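Local coordinates for putative calcium-regulated periplasmic protein (Bacteroides thetaiotaomicron, PDB 3DB7), which binds calcium ions and is probably a periplasmic protein of the PepSY-like family whose cellular role has not been established, at residues A[70-73]-A[74-78]. Sequence-based numbering, arbitrary orientation.
Sequences TSVP and VAIIP
Pro73 and Ile76 meet in a local contact round the short 3-10 segment 74-76, in the connection between strand 62-66 and helix 79-88, where a backbone bond and two apolar side-chain pairs hold one short bend together. The bond runs from Ile76 N to Pro73 O at 3.1 Å; the donor stands well above the carbonyl plane. Its N-H...O angle is 150°. A second bond of the same spacing, Ile77 N to Val74 O at 2.9 Å, follows directly, and the repeated three-residue step is the signature of 3-10 geometry. Pro73 and Ile76 lie side by side and point the same way. CG1 of Ile76 sits anti to its carbonyl carbon (chi1 -64°), and with the chain then extended CD1 is carried back to the CB, CG and CD atoms of the proline ring, 3.9 Å from Pro73 CD. In this PepSY-like fold the turn leads from the antiparallel sheet into a helix, and Pro78 occupies the N-cap position just before helix 79-88. Val72 and Ile77 cross at a slant on another flank of the turn, their CG1 atoms 4.0 Å apart. Both also touch Val94 of strand 94-99, to which Val72 is additionally tied by backbone hydrogen bonding, whereas Ile76 packs on Phe20 and His24 of helix 15-24. Val72, Ile76 and Ile77 are buried, while Val74 and Ala75 are the exposed residues of the turn.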
loop_
_atom_site.group_PDB
_atom_site.type_symbol
_atom_site.label_atom_id
_atom_site.label_comp_id
_atom_site.label_asym_id
_atom_site.label_seq_id
_atom_site.Cartn_x
_atom_site.Cartn_y
_atom_site.Cartn_z
ATOM N N THR A 70 -3.120 14.768 -10.011
ATOM C CA THR A 70 -3.652 14.678 -11.368
ATOM C C THR A 70 -4.125 13.238 -11.598
ATOM O O THR A 70 -5.147 12.825 -11.028
ATOM C CB THR A 70 -2.650 15.165 -12.394
ATOM O OG1 THR A 70 -1.450 14.408 -12.319
ATOM C CG2 THR A 70 -2.342 16.666 -12.153
ATOM N N SER A 71 -3.409 12.493 -12.420
ATOM C CA SER A 71 -3.578 11.037 -12.473
ATOM C C SER A 71 -2.368 10.434 -13.129
ATOM O O SER A 71 -1.569 11.128 -13.734
ATOM C CB SER A 71 -4.852 10.657 -13.208
ATOM O OG SER A 71 -4.840 11.185 -14.528
ATOM N N VAL A 72 -2.227 9.128 -12.992
ATOM C CA VAL A 72 -1.056 8.450 -13.514
ATOM C C VAL A 72 -1.102 8.394 -15.055
ATOM O O VAL A 72 -2.096 7.925 -15.623
ATOM C CB VAL A 72 -0.966 7.022 -12.976
ATOM C CG1 VAL A 72 0.124 6.248 -13.659
ATOM C CG2 VAL A 72 -0.762 7.051 -11.443
ATOM N N PRO A 73 -0.020 8.799 -15.729
ATOM C CA PRO A 73 -0.001 8.647 -17.186
ATOM C C PRO A 73 -0.307 7.219 -17.610
ATOM O O PRO A 73 0.284 6.292 -17.120
ATOM C CB PRO A 73 1.403 9.084 -17.564
ATOM C CG PRO A 73 1.792 10.095 -16.428
ATOM C CD PRO A 73 1.153 9.513 -15.183
ATOM N N VAL A 74 -1.245 7.055 -18.538
ATOM C CA VAL A 74 -1.770 5.728 -18.863
ATOM C C VAL A 74 -0.691 4.830 -19.424
ATOM O O VAL A 74 -0.712 3.618 -19.210
ATOM C CB VAL A 74 -2.982 5.802 -19.866
ATOM C CG1 VAL A 74 -3.452 4.388 -20.310
ATOM C CG2 VAL A 74 -4.140 6.538 -19.209
ATOM N N ALA A 75 0.264 5.414 -20.147
ATOM C CA ALA A 75 1.309 4.581 -20.757
ATOM C C ALA A 75 2.054 3.727 -19.720
ATOM O O ALA A 75 2.579 2.694 -20.059
ATOM C CB ALA A 75 2.306 5.464 -21.505
ATOM N N ILE A 76 2.135 4.209 -18.477
ATOM C CA ILE A 76 2.831 3.498 -17.379
ATOM C C ILE A 76 2.050 2.270 -16.888
ATOM O O ILE A 76 2.618 1.347 -16.303
ATOM C CB ILE A 76 2.990 4.476 -16.172
ATOM C CG1 ILE A 76 3.901 5.637 -16.572
ATOM C CG2 ILE A 76 3.585 3.800 -14.913
ATOM C CD1 ILE A 76 3.886 6.815 -15.572
ATOM N N ILE A 77 0.729 2.277 -17.051
ATOM C CA ILE A 77 -0.142 1.242 -16.512
ATOM C C ILE A 77 -0.224 0.013 -17.422
ATOM O O ILE A 77 -0.548 0.142 -18.627
ATOM C CB ILE A 77 -1.575 1.815 -16.330
ATOM C CG1 ILE A 77 -1.551 3.106 -15.494
ATOM C CG2 ILE A 77 -2.488 0.787 -15.722
ATOM C CD1 ILE A 77 -2.839 3.836 -15.511
ATOM N N PRO A 78 0.101 -1.175 -16.900
ATOM C CA PRO A 78 0.012 -2.359 -17.761
ATOM C C PRO A 78 -1.377 -2.483 -18.377
ATOM O O PRO A 78 -2.379 -2.208 -17.722
ATOM C CB PRO A 78 0.321 -3.527 -16.811
ATOM C CG PRO A 78 1.151 -2.908 -15.684
ATOM C CD PRO A 78 0.698 -1.475 -15.569
#